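Local coordinates for protein taurocyamine kinase (Schistosoma mansoni, PDB 4WOD) that reversibly transfers a phosphate group between ATP and taurocyamine, a guanidino compound, with magnesium as cofactor, at residues His94-Phe99 / Phe256-Arg261; Tyr165-Met170 / Thr203-Phe208; Asn323-Gly328 / Val335-Ser340; Thr403-Thr408 / Glu429-Ser434; Ile423-Gly428 / Asp438-Leu443. The protein carries 4 engineered substitutions. One frame throughout, in Å; residues are numbered along the deposited sequence.

Contact 1. Residues His94-Phe99 / Phe256-Arg261; sequences HPKSNF and FAFNDR
K96 and D260 form a salt bridge at the protein surface. K96 NZ donates to D260 OD1 at 2.5 Å, on the syn lone pair of that oxygen. The lysine chain bends at chi2 (-55°), and NZ ends beside the carboxylate. A water also donates to D260 OD1, and it donates to H94 O as well. D260 OD1 is therefore gripped by an ammonium group and a water.

One backbone hydrogen bond joins the segments. H94 N donates to D260 O at 3.1 Å, with an angle of 152° at the hydrogen. The donor sits above the carbonyl plane. D260 thus offers both its main-chain carbonyl and its carboxylate to the loop 94-99.

The ring contacts centre on F258. Its chi1 of 178° sets CG anti to the backbone N and brings CZ and CE1 to P95 O and H94. The carbonyl oxygen P95 O lies at the ring edge, in plane, 3.5 Å from F258 CZ. F258 CE1 approaches the edge of the H94 ring, 4.0 Å from H94 CD2.

H94 ND1 accepts from G328 N, and R261 has a salt bridge to D78. The contact joins the loop between helix 74-84 and strand 117-126 to strand 258-259 and the Asx turn after it, where N259 OD1 accepts from R261 N. Among the touching residues only H94 is buried. The charged pair is exposed, so solvent probably weakens its attraction.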
# COMPACT_ATOMS: atom_id res chain seq x y z
N HIS A 94 -0.54 5.05 -28.46
CA HIS A 94 0.11 3.75 -28.45
C HIS A 94 0.96 3.54 -29.69
O HIS A 94 0.49 3.79 -30.81
CB HIS A 94 -0.93 2.63 -28.33
CG HIS A 94 -0.33 1.30 -28.03
ND1 HIS A 94 0.11 0.97 -26.77
CD2 HIS A 94 -0.05 0.24 -28.82
CE1 HIS A 94 0.62 -0.24 -26.79
NE2 HIS A 94 0.53 -0.71 -28.03
N PRO A 95 2.19 3.03 -29.53
CA PRO A 95 3.06 2.82 -30.69
C PRO A 95 2.67 1.62 -31.55
O PRO A 95 1.92 0.76 -31.10
CB PRO A 95 4.44 2.59 -30.04
CG PRO A 95 4.14 1.98 -28.75
CD PRO A 95 2.83 2.60 -28.27
N LYS A 96 3.16 1.58 -32.79
CA LYS A 96 3.01 0.38 -33.60
C LYS A 96 3.57 -0.81 -32.84
O LYS A 96 4.51 -0.67 -32.05
CB LYS A 96 3.71 0.53 -34.95
CG LYS A 96 3.18 1.66 -35.81
CD LYS A 96 1.68 1.55 -36.02
CE LYS A 96 1.25 2.41 -37.22
NZ LYS A 96 -0.23 2.61 -37.18
N SER A 97 2.96 -1.96 -33.07
CA SER A 97 3.40 -3.23 -32.50
C SER A 97 4.86 -3.48 -32.85
O SER A 97 5.27 -3.27 -34.00
CB SER A 97 2.51 -4.35 -33.03
OG SER A 97 2.88 -5.62 -32.52
N ASN A 98 5.64 -3.89 -31.85
CA ASN A 98 7.04 -4.27 -32.06
C ASN A 98 7.51 -5.25 -30.99
O ASN A 98 7.75 -4.85 -29.83
CB ASN A 98 7.95 -3.04 -32.07
CG ASN A 98 9.42 -3.40 -32.22
OD1 ASN A 98 9.77 -4.46 -32.75
ND2 ASN A 98 10.30 -2.53 -31.72
N PHE A 99 7.63 -6.52 -31.39
CA PHE A 99 8.07 -7.61 -30.52
C PHE A 99 9.60 -7.60 -30.40
O PHE A 99 10.17 -8.19 -29.47
CB PHE A 99 7.56 -8.98 -31.03
CG PHE A 99 6.10 -9.26 -30.69
CD1 PHE A 99 5.75 -9.84 -29.48
CD2 PHE A 99 5.09 -8.90 -31.58
CE1 PHE A 99 4.42 -10.07 -29.16
CE2 PHE A 99 3.74 -9.12 -31.26
CZ PHE A 99 3.42 -9.72 -30.04
N PHE A 256 -6.68 -7.95 -37.38
CA PHE A 256 -6.93 -7.59 -35.98
C PHE A 256 -7.19 -6.09 -35.84
O PHE A 256 -6.58 -5.27 -36.52
CB PHE A 256 -5.77 -8.00 -35.09
CG PHE A 256 -5.46 -9.47 -35.11
CD1 PHE A 256 -6.47 -10.42 -34.97
CD2 PHE A 256 -4.15 -9.91 -35.24
CE1 PHE A 256 -6.19 -11.77 -34.98
CE2 PHE A 256 -3.86 -11.26 -35.24
CZ PHE A 256 -4.89 -12.19 -35.12
N ALA A 257 -8.11 -5.75 -34.94
CA ALA A 257 -8.49 -4.36 -34.70
C ALA A 257 -7.43 -3.62 -33.90
O ALA A 257 -7.08 -4.03 -32.80
CB ALA A 257 -9.83 -4.30 -33.97
N PHE A 258 -6.91 -2.53 -34.47
CA PHE A 258 -5.87 -1.73 -33.84
C PHE A 258 -6.06 -0.27 -34.23
O PHE A 258 -6.32 0.02 -35.38
CB PHE A 258 -4.48 -2.24 -34.28
CG PHE A 258 -3.30 -1.46 -33.72
CD1 PHE A 258 -2.48 -2.01 -32.73
CD2 PHE A 258 -2.97 -0.21 -34.22
CE1 PHE A 258 -1.38 -1.31 -32.23
CE2 PHE A 258 -1.87 0.51 -33.72
CZ PHE A 258 -1.07 -0.04 -32.73
N ASN A 259 -5.93 0.66 -33.29
CA ASN A 259 -5.78 2.06 -33.69
C ASN A 259 -4.68 2.75 -32.88
O ASN A 259 -4.28 2.27 -31.80
CB ASN A 259 -7.12 2.82 -33.62
CG ASN A 259 -7.58 3.17 -32.19
OD1 ASN A 259 -6.80 3.62 -31.36
ND2 ASN A 259 -8.89 3.02 -31.95
N ASP A 260 -4.20 3.87 -33.40
CA ASP A 260 -2.97 4.46 -32.90
C ASP A 260 -3.15 5.18 -31.57
O ASP A 260 -2.20 5.73 -31.03
CB ASP A 260 -2.37 5.42 -33.94
CG ASP A 260 -1.99 4.71 -35.23
OD1 ASP A 260 -0.89 4.10 -35.27
OD2 ASP A 260 -2.79 4.75 -36.20
N ARG A 261 -4.36 5.15 -31.03
CA ARG A 261 -4.62 5.68 -29.70
C ARG A 261 -4.64 4.57 -28.63
O ARG A 261 -3.95 4.68 -27.61
CB ARG A 261 -5.95 6.44 -29.73
CG ARG A 261 -6.31 7.20 -28.49
CD ARG A 261 -7.50 8.10 -28.82
NE ARG A 261 -8.61 7.33 -29.39
CZ ARG A 261 -9.53 6.76 -28.64
NH1 ARG A 261 -9.44 6.90 -27.33
NH2 ARG A 261 -10.53 6.06 -29.17
O HOH W 1 0.88 3.91 -33.55

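Contact 2. Residues Tyr165-Met170 / Thr203-Phe208; sequences YPLTGM and TGRGIF
Y165 and I207 form an antiparallel hydrogen-bonded pair. Y165 N donates to I207 O at 2.7 Å, nearly along the C=O axis. I207 N returns a bond to Y165 O at 3.0 Å. The next pair, P166 with G206, is non-hydrogen-bonded, and the two CA atoms are 4.1 Å apart.

Beyond it, L167 N donates to R205 O at 2.9 Å. R205 O also accepts from a water, which in turn accepts from T168 N. That carbonyl thus serves L167 directly and T168 through water. M170 N bonds to L167 O and closes a type II turn.

R205 NH2 donates to G197 O and I199 O, and NH1 makes a weak bond to T203 O. T203 OG1 bonds to D200 O. L167 CD1 packs on G206 CA at 3.6 Å, and I207 CG1 meets Y165 CB at 3.9 Å.

Strand 162-166 is outermost in the eight-stranded antiparallel sheet of the first catalytic domain. Main-chain groups carry the contact, so its register depends little on polar side chains.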
# COMPACT_ATOMS: atom_id res chain seq x y z
N TYR A 165 -10.08 -28.11 -29.96
CA TYR A 165 -11.18 -28.71 -29.21
C TYR A 165 -12.36 -27.75 -29.08
O TYR A 165 -12.34 -26.88 -28.21
CB TYR A 165 -10.73 -29.12 -27.80
CG TYR A 165 -9.53 -30.03 -27.77
CD1 TYR A 165 -9.68 -31.41 -27.67
CD2 TYR A 165 -8.24 -29.51 -27.85
CE1 TYR A 165 -8.58 -32.25 -27.64
CE2 TYR A 165 -7.13 -30.35 -27.82
CZ TYR A 165 -7.31 -31.72 -27.71
OH TYR A 165 -6.22 -32.56 -27.68
N PRO A 166 -13.39 -27.90 -29.93
CA PRO A 166 -14.57 -27.06 -29.73
C PRO A 166 -15.29 -27.46 -28.44
O PRO A 166 -15.42 -28.65 -28.16
CB PRO A 166 -15.44 -27.35 -30.96
CG PRO A 166 -14.95 -28.69 -31.47
CD PRO A 166 -13.49 -28.75 -31.14
N LEU A 167 -15.73 -26.47 -27.67
CA LEU A 167 -16.45 -26.72 -26.42
C LEU A 167 -17.71 -27.52 -26.65
O LEU A 167 -18.03 -28.44 -25.89
CB LEU A 167 -16.82 -25.40 -25.73
CG LEU A 167 -15.88 -24.93 -24.61
CD1 LEU A 167 -14.44 -24.90 -25.08
CD2 LEU A 167 -16.31 -23.57 -24.06
N THR A 168 -18.43 -27.14 -27.70
CA THR A 168 -19.67 -27.81 -28.05
C THR A 168 -19.37 -29.26 -28.40
O THR A 168 -18.50 -29.54 -29.23
CB THR A 168 -20.38 -27.11 -29.22
OG1 THR A 168 -20.55 -25.72 -28.90
CG2 THR A 168 -21.72 -27.71 -29.44
N GLY A 169 -20.07 -30.18 -27.76
CA GLY A 169 -19.83 -31.59 -27.98
C GLY A 169 -18.70 -32.26 -27.20
O GLY A 169 -18.64 -33.49 -27.11
N MET A 170 -17.80 -31.45 -26.66
CA MET A 170 -16.74 -31.95 -25.78
C MET A 170 -17.34 -32.84 -24.69
O MET A 170 -18.31 -32.48 -24.03
CB MET A 170 -15.98 -30.77 -25.15
CG MET A 170 -14.72 -31.14 -24.39
SD MET A 170 -13.93 -29.71 -23.60
CE MET A 170 -13.40 -28.76 -25.00
N THR A 203 -21.66 -22.62 -27.53
CA THR A 203 -21.38 -22.55 -28.97
C THR A 203 -20.39 -21.45 -29.35
O THR A 203 -20.26 -20.41 -28.67
CB THR A 203 -22.69 -22.35 -29.78
OG1 THR A 203 -23.31 -21.12 -29.42
CG2 THR A 203 -23.67 -23.50 -29.52
N GLY A 204 -19.69 -21.67 -30.46
CA GLY A 204 -18.80 -20.65 -30.98
C GLY A 204 -17.49 -20.52 -30.21
O GLY A 204 -16.74 -19.58 -30.44
N ARG A 205 -17.24 -21.46 -29.31
CA ARG A 205 -16.09 -21.39 -28.41
C ARG A 205 -15.25 -22.65 -28.46
O ARG A 205 -15.76 -23.75 -28.71
CB ARG A 205 -16.56 -21.16 -26.98
CG ARG A 205 -17.32 -19.85 -26.83
CD ARG A 205 -18.34 -19.96 -25.74
NE ARG A 205 -18.88 -18.65 -25.39
CZ ARG A 205 -20.08 -18.21 -25.72
NH1 ARG A 205 -20.90 -18.98 -26.43
NH2 ARG A 205 -20.47 -16.99 -25.34
N GLY A 206 -13.96 -22.49 -28.19
CA GLY A 206 -13.09 -23.64 -28.13
C GLY A 206 -11.69 -23.32 -27.68
O GLY A 206 -11.36 -22.16 -27.38
N ILE A 207 -10.87 -24.37 -27.59
CA ILE A 207 -9.46 -24.18 -27.24
C ILE A 207 -8.56 -24.93 -28.21
O ILE A 207 -8.96 -25.95 -28.78
CB ILE A 207 -9.14 -24.66 -25.80
CG1 ILE A 207 -9.30 -26.17 -25.67
CG2 ILE A 207 -10.03 -23.98 -24.79
CD1 ILE A 207 -8.74 -26.71 -24.37
N PHE A 208 -7.34 -24.43 -28.37
CA PHE A 208 -6.36 -25.06 -29.23
C PHE A 208 -5.06 -25.27 -28.44
O PHE A 208 -4.61 -24.36 -27.74
CB PHE A 208 -6.09 -24.20 -30.48
CG PHE A 208 -5.03 -24.77 -31.40
CD1 PHE A 208 -5.38 -25.59 -32.46
CD2 PHE A 208 -3.68 -24.50 -31.18
CE1 PHE A 208 -4.41 -26.12 -33.30
CE2 PHE A 208 -2.70 -25.03 -32.02
CZ PHE A 208 -3.07 -25.84 -33.08
O HOH W 2 -18.07 -24.91 -29.73

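Contact 3. Residues Asn323-Gly328 / Val335-Ser340; sequences NKRRLG and VTEMHS
E337 reaches R325 in the ATP:guanido phosphotransferase catalytic domain of the first repeat, where a loop joins strand 318-323 to helix 331-355. The E337 CG is anti to the backbone N (chi1 180°), and the chain stays extended, which carries the carboxylate from the helix to the backbone of the loop. E337 OE1 accepts from R325 N at 3.2 Å through its syn lone pair.

E337 OE2 meets R325 from CG to NE, the two side chains crossing at about a right angle. R325 is extended over that length. A salt bridge joins R325 NE to E337 OE2 at 3.4 Å. The guanidinium and carboxylate planes are 32° apart. The two oxygens thus divide their work between main chain and side chain of one arginine.

N323 is held differently. Its CG sits between the backbone N and the carbonyl carbon (chi1 50°). This lets ND2 donate back to R325 O at 2.8 Å, and ND2 also bonds to L276 O. N323 OD1 accepts from A278 N, in a segment predicted to bind ATP. R326 NH1 donates to N323 O at 2.8 Å, so the loop is also bonded within itself.

On the helix, the M338 chain bends at chi2 and leads off to A278 and V280 of strand 277-283. Its near end still packs on the loop, with M338 CB 4.0 Å from N323 CB.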
# COMPACT_ATOMS: atom_id res chain seq x y z
N ASN A 323 4.47 -7.70 -15.83
CA ASN A 323 4.55 -6.30 -16.21
C ASN A 323 3.28 -5.56 -15.81
O ASN A 323 2.18 -6.06 -16.05
CB ASN A 323 4.79 -6.15 -17.73
CG ASN A 323 3.81 -6.96 -18.58
OD1 ASN A 323 3.84 -8.20 -18.58
ND2 ASN A 323 2.96 -6.26 -19.35
N LYS A 324 3.42 -4.39 -15.19
CA LYS A 324 2.22 -3.64 -14.82
C LYS A 324 1.65 -2.87 -16.01
O LYS A 324 0.50 -2.46 -15.99
CB LYS A 324 2.51 -2.68 -13.67
CG LYS A 324 3.40 -1.48 -14.05
CD LYS A 324 3.67 -0.57 -12.85
CE LYS A 324 4.50 0.66 -13.26
NZ LYS A 324 4.91 1.48 -12.08
N ARG A 325 2.45 -2.67 -17.06
CA ARG A 325 2.00 -1.81 -18.15
C ARG A 325 1.46 -2.59 -19.33
O ARG A 325 1.95 -3.66 -19.64
CB ARG A 325 3.13 -0.88 -18.61
CG ARG A 325 3.43 0.23 -17.65
CD ARG A 325 4.47 1.19 -18.22
NE ARG A 325 5.14 1.99 -17.20
CZ ARG A 325 4.57 3.00 -16.56
NH1 ARG A 325 3.30 3.32 -16.82
NH2 ARG A 325 5.25 3.69 -15.64
N ARG A 326 0.45 -2.04 -19.99
CA ARG A 326 -0.09 -2.62 -21.22
C ARG A 326 -0.13 -1.59 -22.35
O ARG A 326 0.08 -1.92 -23.53
CB ARG A 326 -1.52 -3.15 -21.01
CG ARG A 326 -1.71 -4.14 -19.89
CD ARG A 326 -1.39 -5.56 -20.30
NE ARG A 326 -1.69 -6.48 -19.20
CZ ARG A 326 -0.96 -6.60 -18.10
NH1 ARG A 326 0.15 -5.87 -17.92
NH2 ARG A 326 -1.35 -7.45 -17.15
N LEU A 327 -0.45 -0.36 -21.99
CA LEU A 327 -0.74 0.67 -22.97
C LEU A 327 0.33 1.75 -23.00
O LEU A 327 0.80 2.20 -21.95
CB LEU A 327 -2.11 1.29 -22.68
CG LEU A 327 -2.62 2.38 -23.62
CD1 LEU A 327 -3.03 1.79 -24.95
CD2 LEU A 327 -3.79 3.12 -22.99
N GLY A 328 0.73 2.16 -24.20
CA GLY A 328 1.70 3.24 -24.33
C GLY A 328 3.15 2.83 -24.46
O GLY A 328 4.04 3.65 -24.31
N VAL A 335 7.74 -6.72 -22.23
CA VAL A 335 8.40 -7.91 -21.73
C VAL A 335 9.75 -7.54 -21.08
O VAL A 335 10.19 -8.20 -20.13
CB VAL A 335 8.57 -8.99 -22.85
CG1 VAL A 335 9.62 -8.57 -23.86
CG2 VAL A 335 8.92 -10.33 -22.26
N THR A 336 10.39 -6.47 -21.56
CA THR A 336 11.61 -5.97 -20.92
C THR A 336 11.30 -5.43 -19.51
O THR A 336 11.98 -5.76 -18.53
CB THR A 336 12.29 -4.89 -21.76
OG1 THR A 336 12.66 -5.43 -23.03
CG2 THR A 336 13.52 -4.34 -21.04
N GLU A 337 10.25 -4.63 -19.40
CA GLU A 337 9.79 -4.18 -18.08
C GLU A 337 9.58 -5.37 -17.13
O GLU A 337 10.06 -5.36 -15.99
CB GLU A 337 8.50 -3.38 -18.20
CG GLU A 337 7.97 -2.90 -16.85
CD GLU A 337 6.57 -2.29 -16.95
OE1 GLU A 337 5.61 -3.03 -17.23
OE2 GLU A 337 6.45 -1.06 -16.74
N MET A 338 8.89 -6.40 -17.62
CA MET A 338 8.68 -7.60 -16.84
C MET A 338 10.00 -8.22 -16.41
O MET A 338 10.22 -8.51 -15.24
CB MET A 338 7.87 -8.63 -17.65
CG MET A 338 7.60 -9.93 -16.90
SD MET A 338 8.84 -11.21 -17.25
CE MET A 338 8.13 -12.63 -16.44
N HIS A 339 10.89 -8.44 -17.38
CA HIS A 339 12.09 -9.19 -17.08
C HIS A 339 12.99 -8.45 -16.10
O HIS A 339 13.52 -9.05 -15.16
CB HIS A 339 12.88 -9.51 -18.34
CG HIS A 339 14.06 -10.38 -18.08
ND1 HIS A 339 15.32 -9.87 -17.85
CD2 HIS A 339 14.18 -11.72 -17.99
CE1 HIS A 339 16.16 -10.86 -17.63
NE2 HIS A 339 15.50 -12.00 -17.72
N SER A 340 13.15 -7.15 -16.34
CA SER A 340 13.98 -6.29 -15.51
C SER A 340 13.45 -6.23 -14.09
O SER A 340 14.19 -6.42 -13.13
CB SER A 340 14.06 -4.88 -16.08
OG SER A 340 14.83 -4.88 -17.26

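Contact 4. Residues Thr403-Thr408 / Glu429-Ser434; sequences TTHGAT and EAECYS
E429 places CG between its backbone N and carbonyl carbon (chi1 68°), and the rest of its chain is extended toward T403 and H405. E431 has CG anti to the backbone N (chi1 -171°) and runs out straight to T404. Two carboxylates therefore meet the type I turn 403-406.

H405 ND1 donates to E429 OE1 at 2.9 Å. The bond is straight (172°), lies in the ring plane and uses the syn lone pair. E429 OE2 accepts from T403 OG1 in a hydrogen bond whose 2.4 Å length is doubtfully short. It also takes a weak bond from H405 N. T403 OG1 in turn accepts from A407 N, which fixes the hydroxyl.

E431 grips T404 twice. T404 N donates to E431 OE2 at 2.9 Å from above the carboxylate plane, and T404 OG1 donates to E431 OE1 at 3.0 Å. Apart from these bonds, A407 CB packs on C432 SG at 3.5 Å.

Both segments lie in the phosphagen kinase N-terminal domain of the second repeat. The turn 403-406 lies between helix 392-398 and helix 409-418, which T408 N-caps. The acids come from the turn leading into helix 432-435, whose Y433 packs on helix 437-448.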
# COMPACT_ATOMS: atom_id res chain seq x y z
N THR A 403 21.21 -6.62 17.60
CA THR A 403 21.05 -6.61 19.05
C THR A 403 20.76 -8.02 19.52
O THR A 403 20.54 -8.93 18.72
CB THR A 403 19.91 -5.68 19.50
OG1 THR A 403 18.67 -6.16 18.97
CG2 THR A 403 20.15 -4.28 19.04
N THR A 404 20.72 -8.19 20.84
CA THR A 404 20.56 -9.50 21.43
C THR A 404 19.26 -10.13 20.94
O THR A 404 19.16 -11.34 20.79
CB THR A 404 20.57 -9.44 22.98
OG1 THR A 404 21.79 -8.82 23.41
CG2 THR A 404 20.51 -10.83 23.58
N HIS A 405 18.28 -9.28 20.65
CA HIS A 405 16.96 -9.78 20.29
C HIS A 405 16.60 -9.54 18.82
O HIS A 405 15.47 -9.78 18.41
CB HIS A 405 15.94 -9.19 21.23
CG HIS A 405 16.34 -9.36 22.67
ND1 HIS A 405 16.47 -8.29 23.54
CD2 HIS A 405 16.69 -10.46 23.37
CE1 HIS A 405 16.85 -8.74 24.72
NE2 HIS A 405 16.99 -10.06 24.64
N GLY A 406 17.59 -9.12 18.03
CA GLY A 406 17.44 -9.19 16.59
C GLY A 406 17.29 -7.91 15.79
O GLY A 406 17.05 -7.95 14.58
N ALA A 407 17.46 -6.76 16.44
CA ALA A 407 17.33 -5.50 15.76
C ALA A 407 18.62 -5.14 14.99
O ALA A 407 19.75 -5.43 15.43
CB ALA A 407 16.98 -4.40 16.75
N THR A 408 18.44 -4.53 13.82
CA THR A 408 19.57 -4.14 12.98
C THR A 408 19.53 -2.67 12.64
O THR A 408 18.48 -2.01 12.79
CB THR A 408 19.60 -4.95 11.67
OG1 THR A 408 18.47 -4.59 10.86
CG2 THR A 408 19.58 -6.45 11.96
N GLU A 429 14.45 -1.80 19.38
CA GLU A 429 14.33 -2.10 20.81
C GLU A 429 15.28 -1.18 21.58
O GLU A 429 16.16 -0.57 20.97
CB GLU A 429 14.66 -3.57 21.11
CG GLU A 429 16.12 -3.95 20.89
CD GLU A 429 16.42 -5.32 21.47
OE1 GLU A 429 15.97 -5.58 22.61
OE2 GLU A 429 17.06 -6.15 20.79
N ALA A 430 15.13 -1.11 22.89
CA ALA A 430 15.92 -0.21 23.71
C ALA A 430 17.40 -0.43 23.53
O ALA A 430 18.17 0.53 23.58
CB ALA A 430 15.55 -0.37 25.20
N GLU A 431 17.80 -1.68 23.33
CA GLU A 431 19.22 -2.04 23.24
C GLU A 431 19.89 -1.37 22.03
O GLU A 431 21.12 -1.23 21.97
CB GLU A 431 19.39 -3.56 23.18
CG GLU A 431 20.84 -4.02 23.30
CD GLU A 431 20.99 -5.51 23.13
OE1 GLU A 431 20.26 -6.26 23.82
OE2 GLU A 431 21.83 -5.95 22.31
N CYS A 432 19.08 -0.97 21.07
CA CYS A 432 19.59 -0.27 19.90
C CYS A 432 20.43 0.95 20.30
O CYS A 432 21.43 1.26 19.63
CB CYS A 432 18.41 0.15 18.99
SG CYS A 432 17.73 -1.21 18.02
N TYR A 433 20.05 1.60 21.40
CA TYR A 433 20.73 2.82 21.82
C TYR A 433 22.09 2.57 22.49
O TYR A 433 22.79 3.52 22.83
CB TYR A 433 19.84 3.63 22.76
CG TYR A 433 18.64 4.22 22.03
CD1 TYR A 433 18.76 5.42 21.33
CD2 TYR A 433 17.42 3.57 22.03
CE1 TYR A 433 17.66 5.98 20.66
CE2 TYR A 433 16.32 4.11 21.35
CZ TYR A 433 16.44 5.31 20.67
OH TYR A 433 15.34 5.84 20.00
N SER A 434 22.45 1.33 22.70
CA SER A 434 23.83 1.06 23.10
C SER A 434 24.54 0.29 21.99
O SER A 434 25.67 0.62 21.65
CB SER A 434 23.88 0.30 24.44
OG SER A 434 23.37 -1.01 24.31

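Contact 5. Residues Ile423-Gly428 / Asp438-Leu443; sequences ICPRTG and DYLDPL
P425 CD meets the end of L443, 3.9 Å from L443 CD1. P425 CG also lies 4.3 Å from L440 CD2. Y439 passes the proline in the opposite direction, and P425 CG comes 4.2 Å from Y439 CE2. Farther along the loop, T427 and L440 cross obliquely, with T427 CG2 4.1 Å from L440 CD1.

The first torsion of T427 (chi1 61°) sorts its polar and nonpolar branches. CG2 is anti to the carbonyl carbon and faces the leucine, while OG1 bonds to C630 O. Y439 OH bonds to T386 O, which ties down the far end of its ring. L440 also packs on Y433, and L443 on Y385.

The loop 423-428 is thereby laid on helix 437-448 in the second N-terminal domain. C424 and R426 touch C631, the predicted active-site cysteine of this half. The touching residues are all buried. The segments meet by van der Waals packing, without hydrogen bonds. T427 OG1 and Y439 OH are satisfied by outside carbonyls and need nothing from this interface.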
# COMPACT_ATOMS: atom_id res chain seq x y z
N ILE A 423 12.97 12.28 8.33
CA ILE A 423 14.28 12.75 8.77
C ILE A 423 14.89 11.98 9.96
O ILE A 423 16.07 12.13 10.23
CB ILE A 423 14.22 14.27 9.14
CG1 ILE A 423 13.38 14.51 10.40
CG2 ILE A 423 13.68 15.09 7.98
CD1 ILE A 423 13.39 15.94 10.88
N CYS A 424 14.10 11.18 10.67
CA CYS A 424 14.65 10.40 11.79
C CYS A 424 14.42 8.89 11.63
O CYS A 424 13.45 8.47 11.00
CB CYS A 424 14.05 10.87 13.13
SG CYS A 424 14.79 12.41 13.75
N PRO A 425 15.32 8.07 12.18
CA PRO A 425 15.10 6.62 12.09
C PRO A 425 14.10 6.14 13.14
O PRO A 425 13.67 6.93 14.00
CB PRO A 425 16.49 6.04 12.38
CG PRO A 425 17.10 7.05 13.31
CD PRO A 425 16.59 8.40 12.84
N ARG A 426 13.74 4.86 13.05
CA ARG A 426 12.87 4.20 14.02
C ARG A 426 13.55 2.93 14.55
O ARG A 426 13.71 1.97 13.81
CB ARG A 426 11.52 3.85 13.39
CG ARG A 426 10.78 5.02 12.74
CD ARG A 426 10.38 6.07 13.74
NE ARG A 426 9.33 6.95 13.21
CZ ARG A 426 9.55 8.05 12.49
NH1 ARG A 426 10.79 8.43 12.22
NH2 ARG A 426 8.52 8.77 12.05
N THR A 427 13.90 2.92 15.84
CA THR A 427 14.68 1.83 16.41
C THR A 427 13.85 0.55 16.65
O THR A 427 12.61 0.59 16.61
CB THR A 427 15.34 2.29 17.72
OG1 THR A 427 14.31 2.65 18.66
CG2 THR A 427 16.23 3.53 17.46
N GLY A 428 14.52 -0.58 16.89
CA GLY A 428 13.85 -1.87 17.03
C GLY A 428 13.65 -2.33 18.47
O GLY A 428 12.79 -3.16 18.74
N ASP A 438 27.26 4.47 18.09
CA ASP A 438 28.09 5.27 17.18
C ASP A 438 27.24 5.92 16.11
O ASP A 438 27.64 6.94 15.54
CB ASP A 438 29.16 4.40 16.52
CG ASP A 438 30.32 4.09 17.44
OD1 ASP A 438 30.26 4.43 18.64
OD2 ASP A 438 31.32 3.53 16.97
N TYR A 439 26.11 5.32 15.80
CA TYR A 439 25.18 5.94 14.85
C TYR A 439 24.21 6.85 15.58
O TYR A 439 24.00 8.00 15.20
CB TYR A 439 24.44 4.88 14.06
CG TYR A 439 23.33 5.38 13.17
CD1 TYR A 439 23.61 6.08 12.01
CD2 TYR A 439 22.00 5.10 13.47
CE1 TYR A 439 22.60 6.52 11.18
CE2 TYR A 439 20.98 5.53 12.64
CZ TYR A 439 21.29 6.24 11.49
OH TYR A 439 20.28 6.68 10.65
N LEU A 440 23.59 6.33 16.65
CA LEU A 440 22.48 7.04 17.26
C LEU A 440 22.90 8.23 18.14
O LEU A 440 22.18 9.22 18.22
CB LEU A 440 21.62 6.06 18.08
CG LEU A 440 20.76 5.06 17.28
CD1 LEU A 440 20.22 3.94 18.17
CD2 LEU A 440 19.59 5.77 16.58
N ASP A 441 24.07 8.15 18.79
CA ASP A 441 24.42 9.19 19.74
C ASP A 441 24.73 10.54 19.08
O ASP A 441 24.23 11.56 19.53
CB ASP A 441 25.59 8.77 20.62
CG ASP A 441 25.83 9.74 21.76
OD1 ASP A 441 25.01 9.75 22.70
OD2 ASP A 441 26.81 10.50 21.71
N PRO A 442 25.55 10.55 18.01
CA PRO A 442 25.73 11.86 17.37
C PRO A 442 24.42 12.41 16.77
O PRO A 442 24.16 13.61 16.85
CB PRO A 442 26.78 11.59 16.27
CG PRO A 442 26.73 10.12 16.04
CD PRO A 442 26.40 9.52 17.39
N LEU A 443 23.61 11.52 16.22
CA LEU A 443 22.31 11.87 15.65
C LEU A 443 21.39 12.53 16.68
O LEU A 443 20.68 13.50 16.38
CB LEU A 443 21.64 10.62 15.07
CG LEU A 443 20.34 10.77 14.27
CD1 LEU A 443 20.23 9.67 13.20
CD2 LEU A 443 19.09 10.78 15.18

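Overall arrangement
Contacts 1, 2 and 3 lie in the first repeat, and contacts 4 and 5 in the second. Contacts 1 and 3 touch directly, through H94 and the end of the loop 323-328. Contacts 4 and 5 also touch, and their segments alternate along the chain; helices 432-435 and 437-448 follow each other there. Contact 2 stands apart, its centre about 29 Å from that of contact 1. Contact 1 is at the surface, contacts 2 and 3 are partly buried, and contacts 4 and 5 are buried. Chemistry follows place only loosely. Contact 5 is nonpolar, whereas buried contact 4 relies on carboxylates. Contact 2 uses sheet bonds; contacts 1 and 3 use salt bridges.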